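Side-chain contacts in phosphoglycerate dehydrogenase (Lactobacillus plantarum, PDB 3EVT), which probably catalyses the NAD-dependent oxidation of 3-phosphoglycerate to 3-phosphohydroxypyruvate, the entry step of serine biosynthesis: residues 8-13 with 43-48; 15-20 with 287-292. All blocks are in the same frame, centred on the assembly; numbering follows the deposited sequence.

Interaction 1: 8-13 with 43-48; sequences QATKPE and VMYGNH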
ATOM      1  N   GLN A   8     -24.469 -16.245   8.416  1.00 57.66           N
ATOM      2  CA  GLN A   8     -24.317 -15.872   6.994  1.00 59.04           C
ATOM      3  C   GLN A   8     -23.926 -17.094   6.154  1.00 59.54           C
ATOM      4  O   GLN A   8     -23.031 -17.829   6.538  1.00 59.64           O
ATOM      5  CB  GLN A   8     -23.250 -14.796   6.862  1.00 59.66           C
ATOM      6  CG  GLN A   8     -22.832 -14.443   5.437  1.00 62.73           C
ATOM      7  CD  GLN A   8     -23.996 -13.985   4.568  1.00 67.98           C
ATOM      8  OE1 GLN A   8     -24.121 -14.381   3.386  1.00 68.29           O
ATOM      9  NE2 GLN A   8     -24.860 -13.139   5.147  1.00 68.65           N
ATOM     10  N   ALA A   9     -24.605 -17.325   5.028  1.00 60.29           N
ATOM     11  CA  ALA A   9     -24.221 -18.392   4.077  1.00 60.02           C
ATOM     12  C   ALA A   9     -22.828 -18.175   3.426  1.00 60.49           C
ATOM     13  O   ALA A   9     -22.356 -17.046   3.287  1.00 60.39           O
ATOM     14  CB  ALA A   9     -25.291 -18.526   3.000  1.00 60.78           C
ATOM     15  N   THR A  10     -22.160 -19.247   3.020  1.00 60.98           N
ATOM     16  CA  THR A  10     -20.848 -19.101   2.368  1.00 61.78           C
ATOM     17  C   THR A  10     -20.794 -19.977   1.129  1.00 62.18           C
ATOM     18  O   THR A  10     -21.416 -21.009   1.090  1.00 61.92           O
ATOM     19  CB  THR A  10     -19.636 -19.532   3.288  1.00 61.89           C
ATOM     20  OG1 THR A  10     -19.751 -20.913   3.632  1.00 61.07           O
ATOM     21  CG2 THR A  10     -19.567 -18.721   4.562  1.00 62.17           C
ATOM     22  N   LYS A  11     -20.040 -19.569   0.123  1.00 63.20           N
ATOM     23  CA  LYS A  11     -19.716 -20.481  -0.955  1.00 64.91           C
ATOM     24  C   LYS A  11     -19.146 -21.794  -0.365  1.00 66.10           C
ATOM     25  O   LYS A  11     -18.427 -21.781   0.642  1.00 66.11           O
ATOM     26  CB  LYS A  11     -18.718 -19.821  -1.920  1.00 65.04           C
ATOM     27  N   PRO A  12     -19.480 -22.948  -0.968  1.00 67.28           N
ATOM     28  CA  PRO A  12     -18.866 -24.171  -0.425  1.00 67.48           C
ATOM     29  C   PRO A  12     -17.347 -24.061  -0.199  1.00 67.59           C
ATOM     30  O   PRO A  12     -16.821 -24.689   0.712  1.00 67.66           O
ATOM     31  CB  PRO A  12     -19.157 -25.238  -1.507  1.00 67.95           C
ATOM     32  CG  PRO A  12     -19.789 -24.460  -2.731  1.00 67.81           C
ATOM     33  CD  PRO A  12     -20.412 -23.231  -2.082  1.00 67.49           C
ATOM     34  N   GLU A  13     -16.657 -23.271  -1.018  1.00 67.88           N
ATOM     35  CA  GLU A  13     -15.194 -23.185  -0.991  1.00 68.30           C
ATOM     36  C   GLU A  13     -14.648 -22.368   0.166  1.00 67.51           C
ATOM     37  O   GLU A  13     -13.565 -22.659   0.652  1.00 67.39           O
ATOM     38  CB  GLU A  13     -14.650 -22.607  -2.301  1.00 69.10           C
ATOM     39  CG  GLU A  13     -15.083 -23.373  -3.562  1.00 73.33           C
ATOM     40  CD  GLU A  13     -16.345 -22.796  -4.255  1.00 78.73           C
ATOM     41  OE1 GLU A  13     -16.968 -23.525  -5.086  1.00 80.11           O
ATOM     42  OE2 GLU A  13     -16.692 -21.618  -3.972  1.00 79.04           O
ATOM     43  N   VAL A  43     -17.907 -17.750  18.451  1.00 46.52           N
ATOM     44  CA  VAL A  43     -17.941 -16.765  17.399  1.00 45.35           C
ATOM     45  C   VAL A  43     -19.233 -16.902  16.562  1.00 45.54           C
ATOM     46  O   VAL A  43     -19.770 -17.994  16.374  1.00 44.18           O
ATOM     47  CB  VAL A  43     -16.739 -16.936  16.494  1.00 45.17           C
ATOM     48  CG1 VAL A  43     -16.807 -15.951  15.328  1.00 43.76           C
ATOM     49  CG2 VAL A  43     -15.443 -16.821  17.326  1.00 42.89           C
ATOM     50  N   MET A  44     -19.729 -15.771  16.080  1.00 45.15           N
ATOM     51  CA  MET A  44     -20.873 -15.780  15.225  1.00 45.55           C
ATOM     52  C   MET A  44     -20.507 -15.039  13.950  1.00 45.29           C
ATOM     53  O   MET A  44     -20.043 -13.881  13.976  1.00 44.82           O
ATOM     54  CB  MET A  44     -22.088 -15.156  15.969  1.00 45.73           C
ATOM     55  CG  MET A  44     -23.485 -15.476  15.354  1.00 48.11           C
ATOM     56  SD  MET A  44     -24.882 -14.698  16.292  1.00 51.24           S
ATOM     57  CE  MET A  44     -24.217 -14.976  17.918  1.00 30.58           C
ATOM     58  N   TYR A  45     -20.658 -15.721  12.828  1.00 45.28           N
ATOM     59  CA  TYR A  45     -20.539 -15.057  11.547  1.00 45.96           C
ATOM     60  C   TYR A  45     -21.954 -14.707  11.034  1.00 46.17           C
ATOM     61  O   TYR A  45     -22.727 -15.617  10.667  1.00 44.67           O
ATOM     62  CB  TYR A  45     -19.830 -15.994  10.592  1.00 45.52           C
ATOM     63  CG  TYR A  45     -19.695 -15.455   9.196  1.00 46.10           C
ATOM     64  CD1 TYR A  45     -19.394 -14.119   8.958  1.00 46.38           C
ATOM     65  CD2 TYR A  45     -19.843 -16.296   8.099  1.00 46.30           C
ATOM     66  CE1 TYR A  45     -19.256 -13.625   7.619  1.00 45.11           C
ATOM     67  CE2 TYR A  45     -19.691 -15.826   6.793  1.00 47.14           C
ATOM     68  CZ  TYR A  45     -19.396 -14.501   6.560  1.00 44.87           C
ATOM     69  OH  TYR A  45     -19.301 -14.095   5.251  1.00 48.33           O
ATOM     70  N   GLY A  46     -22.295 -13.409  11.077  1.00 47.27           N
ATOM     71  CA  GLY A  46     -23.622 -12.901  10.727  1.00 48.49           C
ATOM     72  C   GLY A  46     -24.450 -12.748  11.986  1.00 51.36           C
ATOM     73  O   GLY A  46     -24.317 -13.524  12.914  1.00 51.76           O
ATOM     74  N   ASN A  47     -25.316 -11.745  12.047  1.00 53.20           N
ATOM     75  CA  ASN A  47     -26.259 -11.641  13.156  1.00 55.30           C
ATOM     76  C   ASN A  47     -27.379 -12.694  12.989  1.00 56.16           C
ATOM     77  O   ASN A  47     -27.645 -13.135  11.887  1.00 56.71           O
ATOM     78  CB  ASN A  47     -26.780 -10.195  13.252  1.00 55.01           C
ATOM     79  CG  ASN A  47     -27.859  -9.987  14.341  1.00 57.08           C
ATOM     80  OD1 ASN A  47     -27.824 -10.588  15.437  1.00 58.31           O
ATOM     81  ND2 ASN A  47     -28.810  -9.095  14.042  1.00 56.85           N
ATOM     82  N   HIS A  48     -27.980 -13.124  14.093  1.00 57.72           N
ATOM     83  CA  HIS A  48     -28.933 -14.220  14.093  1.00 59.73           C
ATOM     84  C   HIS A  48     -29.798 -14.114  15.346  1.00 61.12           C
ATOM     85  O   HIS A  48     -29.394 -13.507  16.335  1.00 61.40           O
ATOM     86  CB  HIS A  48     -28.205 -15.562  14.085  1.00 60.02           C
ATOM     87  CG  HIS A  48     -29.081 -16.762  13.814  1.00 60.16           C
ATOM     88  ND1 HIS A  48     -29.788 -17.412  14.801  1.00 58.00           N
ATOM     89  CD2 HIS A  48     -29.296 -17.472  12.674  1.00 61.66           C
ATOM     90  CE1 HIS A  48     -30.434 -18.442  14.277  1.00 59.56           C
ATOM     91  NE2 HIS A  48     -30.143 -18.510  12.990  1.00 60.37           N
TER
HETATM   92  O   HOH W   1     -20.455 -15.234   3.109  1.00 62.08           O

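Interaction 2: 15-20 with 287-292; sequences LQQLQT and TVFPIF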
ATOM      1  N   LEU A  15     -16.209 -22.132   3.119  1.00 65.35           N
ATOM      2  CA  LEU A  15     -16.394 -23.105   4.215  1.00 65.66           C
ATOM      3  C   LEU A  15     -15.253 -24.140   4.260  1.00 65.59           C
ATOM      4  O   LEU A  15     -14.696 -24.396   5.324  1.00 65.74           O
ATOM      5  CB  LEU A  15     -17.783 -23.781   4.126  1.00 65.72           C
ATOM      6  CG  LEU A  15     -18.178 -24.778   5.219  1.00 66.11           C
ATOM      7  CD1 LEU A  15     -18.409 -24.064   6.544  1.00 65.59           C
ATOM      8  CD2 LEU A  15     -19.421 -25.576   4.830  1.00 67.58           C
ATOM      9  N   GLN A  16     -14.873 -24.700   3.114  1.00 65.37           N
ATOM     10  CA  GLN A  16     -13.739 -25.623   3.065  1.00 65.84           C
ATOM     11  C   GLN A  16     -12.433 -25.038   3.600  1.00 65.16           C
ATOM     12  O   GLN A  16     -11.779 -25.637   4.451  1.00 64.65           O
ATOM     13  CB  GLN A  16     -13.515 -26.150   1.643  1.00 66.51           C
ATOM     14  CG  GLN A  16     -14.243 -27.458   1.338  1.00 70.73           C
ATOM     15  CD  GLN A  16     -13.925 -28.573   2.346  1.00 76.68           C
ATOM     16  OE1 GLN A  16     -14.511 -29.658   2.282  1.00 80.36           O
ATOM     17  NE2 GLN A  16     -13.007 -28.311   3.274  1.00 77.39           N
ATOM     18  N   GLN A  17     -12.046 -23.879   3.076  1.00 64.89           N
ATOM     19  CA  GLN A  17     -10.880 -23.150   3.575  1.00 64.96           C
ATOM     20  C   GLN A  17     -10.872 -23.146   5.086  1.00 63.04           C
ATOM     21  O   GLN A  17      -9.855 -23.452   5.682  1.00 63.17           O
ATOM     22  CB  GLN A  17     -10.909 -21.672   3.155  1.00 65.43           C
ATOM     23  CG  GLN A  17     -10.290 -21.344   1.812  1.00 69.52           C
ATOM     24  CD  GLN A  17     -10.893 -20.055   1.184  1.00 74.90           C
ATOM     25  OE1 GLN A  17     -10.914 -18.981   1.807  1.00 75.50           O
ATOM     26  NE2 GLN A  17     -11.377 -20.172  -0.055  1.00 75.52           N
ATOM     27  N   LEU A  18     -12.000 -22.754   5.682  1.00 60.88           N
ATOM     28  CA  LEU A  18     -12.127 -22.589   7.124  1.00 59.35           C
ATOM     29  C   LEU A  18     -11.929 -23.915   7.845  1.00 58.98           C
ATOM     30  O   LEU A  18     -11.197 -24.007   8.815  1.00 57.49           O
ATOM     31  CB  LEU A  18     -13.509 -22.046   7.490  1.00 58.56           C
ATOM     32  CG  LEU A  18     -13.766 -20.552   7.345  1.00 56.87           C
ATOM     33  CD1 LEU A  18     -15.159 -20.232   7.786  1.00 51.83           C
ATOM     34  CD2 LEU A  18     -12.773 -19.791   8.185  1.00 56.61           C
ATOM     35  N   GLN A  19     -12.610 -24.937   7.358  1.00 59.60           N
ATOM     36  CA  GLN A  19     -12.601 -26.209   8.040  1.00 60.07           C
ATOM     37  C   GLN A  19     -11.241 -26.876   7.987  1.00 60.47           C
ATOM     38  O   GLN A  19     -10.868 -27.520   8.968  1.00 60.96           O
ATOM     39  CB  GLN A  19     -13.673 -27.129   7.496  1.00 60.34           C
ATOM     40  CG  GLN A  19     -15.080 -26.554   7.630  1.00 59.51           C
ATOM     41  CD  GLN A  19     -16.148 -27.509   7.073  1.00 60.88           C
ATOM     42  OE1 GLN A  19     -17.193 -27.745   7.694  1.00 57.11           O
ATOM     43  NE2 GLN A  19     -15.872 -28.074   5.898  1.00 61.68           N
ATOM     44  N   THR A  20     -10.492 -26.691   6.887  1.00 59.97           N
ATOM     45  CA  THR A  20      -9.103 -27.204   6.820  1.00 59.94           C
ATOM     46  C   THR A  20      -8.035 -26.311   7.436  1.00 58.15           C
ATOM     47  O   THR A  20      -7.022 -26.804   7.887  1.00 59.84           O
ATOM     48  CB  THR A  20      -8.620 -27.525   5.366  1.00 60.56           C
ATOM     49  OG1 THR A  20      -8.112 -26.327   4.765  1.00 62.00           O
ATOM     50  CG2 THR A  20      -9.752 -28.035   4.550  1.00 60.42           C
ATOM     51  N   THR A 287     -16.933 -10.225  -0.811  1.00 52.32           N
ATOM     52  CA  THR A 287     -16.200  -9.086  -0.266  1.00 48.41           C
ATOM     53  C   THR A 287     -16.306  -9.138   1.232  1.00 47.30           C
ATOM     54  O   THR A 287     -15.413  -8.721   1.970  1.00 46.45           O
ATOM     55  CB  THR A 287     -16.793  -7.717  -0.741  1.00 48.52           C
ATOM     56  OG1 THR A 287     -18.211  -7.673  -0.513  1.00 44.52           O
ATOM     57  CG2 THR A 287     -16.481  -7.456  -2.207  1.00 47.60           C
ATOM     58  N   VAL A 288     -17.436  -9.646   1.675  1.00 45.60           N
ATOM     59  CA  VAL A 288     -17.690  -9.722   3.073  1.00 46.19           C
ATOM     60  C   VAL A 288     -16.894 -10.884   3.752  1.00 45.40           C
ATOM     61  O   VAL A 288     -16.421 -10.742   4.874  1.00 44.68           O
ATOM     62  CB  VAL A 288     -19.171  -9.910   3.277  1.00 46.09           C
ATOM     63  CG1 VAL A 288     -19.438 -10.317   4.703  1.00 47.62           C
ATOM     64  CG2 VAL A 288     -19.895  -8.600   2.895  1.00 47.22           C
ATOM     65  N   PHE A 289     -16.737 -12.007   3.062  1.00 45.33           N
ATOM     66  CA  PHE A 289     -16.082 -13.170   3.675  1.00 46.00           C
ATOM     67  C   PHE A 289     -14.619 -12.938   4.083  1.00 45.86           C
ATOM     68  O   PHE A 289     -14.247 -13.300   5.198  1.00 47.62           O
ATOM     69  CB  PHE A 289     -16.184 -14.432   2.813  1.00 45.88           C
ATOM     70  CG  PHE A 289     -15.542 -15.645   3.467  1.00 48.37           C
ATOM     71  CD1 PHE A 289     -16.171 -16.287   4.542  1.00 49.01           C
ATOM     72  CD2 PHE A 289     -14.298 -16.108   3.046  1.00 48.22           C
ATOM     73  CE1 PHE A 289     -15.581 -17.413   5.189  1.00 49.17           C
ATOM     74  CE2 PHE A 289     -13.677 -17.241   3.696  1.00 49.56           C
ATOM     75  CZ  PHE A 289     -14.318 -17.882   4.769  1.00 49.00           C
ATOM     76  N   PRO A 290     -13.789 -12.317   3.202  1.00 44.87           N
ATOM     77  CA  PRO A 290     -12.395 -12.016   3.608  1.00 43.33           C
ATOM     78  C   PRO A 290     -12.308 -11.147   4.873  1.00 42.31           C
ATOM     79  O   PRO A 290     -11.321 -11.264   5.625  1.00 41.42           O
ATOM     80  CB  PRO A 290     -11.849 -11.225   2.424  1.00 42.53           C
ATOM     81  CG  PRO A 290     -12.648 -11.680   1.241  1.00 44.89           C
ATOM     82  CD  PRO A 290     -14.045 -11.945   1.793  1.00 44.37           C
ATOM     83  N   ILE A 291     -13.312 -10.280   5.090  1.00 40.42           N
ATOM     84  CA  ILE A 291     -13.368  -9.492   6.327  1.00 39.96           C
ATOM     85  C   ILE A 291     -13.458 -10.402   7.571  1.00 39.42           C
ATOM     86  O   ILE A 291     -12.630 -10.300   8.462  1.00 38.77           O
ATOM     87  CB  ILE A 291     -14.460  -8.375   6.332  1.00 39.76           C
ATOM     88  CG1 ILE A 291     -14.124  -7.310   5.282  1.00 40.66           C
ATOM     89  CG2 ILE A 291     -14.524  -7.674   7.718  1.00 38.07           C
ATOM     90  CD1 ILE A 291     -15.298  -6.300   4.990  1.00 36.46           C
ATOM     91  N   PHE A 292     -14.437 -11.288   7.601  1.00 38.99           N
ATOM     92  CA  PHE A 292     -14.539 -12.342   8.621  1.00 39.45           C
ATOM     93  C   PHE A 292     -13.283 -13.246   8.720  1.00 39.30           C
ATOM     94  O   PHE A 292     -12.751 -13.420   9.795  1.00 39.92           O
ATOM     95  CB  PHE A 292     -15.745 -13.257   8.356  1.00 39.52           C
ATOM     96  CG  PHE A 292     -15.858 -14.347   9.372  1.00 39.66           C
ATOM     97  CD1 PHE A 292     -16.062 -14.015  10.721  1.00 37.31           C
ATOM     98  CD2 PHE A 292     -15.698 -15.672   9.009  1.00 39.93           C
ATOM     99  CE1 PHE A 292     -16.123 -15.004  11.676  1.00 42.01           C
ATOM    100  CE2 PHE A 292     -15.737 -16.671   9.953  1.00 41.36           C
ATOM    101  CZ  PHE A 292     -15.951 -16.351  11.275  1.00 43.35           C
TER

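Interaction 1: 8-13 with 43-48
Gln8 lies over one face of the Tyr45 ring while Thr10 meets the same ring at its edge. CB of Gln8 stands 3.8 Å from the centroid of the Tyr45 ring and 16° off its normal, a CH-pi contact displaced toward the rim on the CE2 and CZ side. The next carbon continues along the ring, Gln8 CG being 3.6 Å from Tyr45 OH. From there the chain bends at chi2, and the amide turns away from the tyrosine. Thr10 approaches in the ring plane, its methyl CG2 3.7 Å from Tyr45 CE2. Phe292 stacks on the opposite face of Tyr45, leaving the phenol sandwiched between loop and helix.

Segment 8-13 follows strand 3-6 and runs into helix 12-21, while 43-48 takes in the end of the neighbouring parallel strand 41-45 and the loop after it. Both strands belong to the five-stranded, flavodoxin-like sheet (order 2-1-3-4-5) of what is, as in related 2-hydroxyacid dehydrogenases, probably the substrate-binding domain. The pairing of these strands continues into the loop: Gln8 N donates to Tyr45 O at 2.9 Å, nearly straight at 166°. Gly46 passes close by, where a side chain would run into Gln8 N and the preceding carbonyl oxygen. With CG anti to its own backbone N (chi1 177°), Tyr45 extends its ring alongside the loop and brings the hydroxyl toward Ala9. A water bridges this end, donating to Ala9 O at 2.6 Å and lying 2.7 Å from Tyr45 OH.

Interaction 2: 15-20 with 287-292
Leu18 and Phe289 meet head-on, and this apolar contact dominates the interface. CG of Leu18 lies in the plane of the Phe289 ring, 3.8 Å from its far carbon CZ, while Leu18 CD1 is 3.9 Å from Phe289 CE1. The phenylalanine reaches this far because its CG is anti to the backbone N (chi1 -178°), which aims the ring edge-first at helix 12-21. Leu18 CD1 also approaches the edge of a second ring more loosely, at 4.2 Å from Phe292 CE2.

A polar group touches the same aromatic edge. OE1 of Gln17 is 3.8 Å from Phe289 CE2, near the ring plane, with the amide turned 72° against the ring. No hydrogen bond joins the two segments.

The axes of segments 15-20 and 287-292 run almost parallel, 11° apart, with a closest approach of 12.2 Å, so long side chains must span the interval. With Phe289 cut back to alanine, the space between the two helices would probably be left partly unfilled, and Leu18 would lose its main partner here.

Pro290, which has no N-H for the preceding turn, marks a kink in helix 284-302 and packs on Gly137 of the second subunit. Among the strands, Leu18 rests on Phe27 of strand 26-29, Phe289 on Tyr45 of strand 41-45, and Phe292 on Val43 and on Phe64 of strand 64-66.

How the interactions relate
Interactions 1 and 2 have centres about 9 Å apart and merge into one aromatic-rich layer beside the N-terminal sheet. Tyr45 is the main bridge: its CD1 lies 3.6 Å from Phe292 CG, and its OH is 3.7 Å from Phe289 CA and 3.8 Å from Val288 CG1. A second link runs along helix 12-21 and its leading loop, with Thr10 OG1 3.5 Å from Leu15 CB. Interaction 1 joins that loop to the end of strand 41-45, whereas interaction 2 joins its helix to helix 284-302, far along the chain. Neither contact includes a ligand; the nucleotide is expected in the separate, seven-stranded Rossmann domain, which carries a GxGxxG pattern.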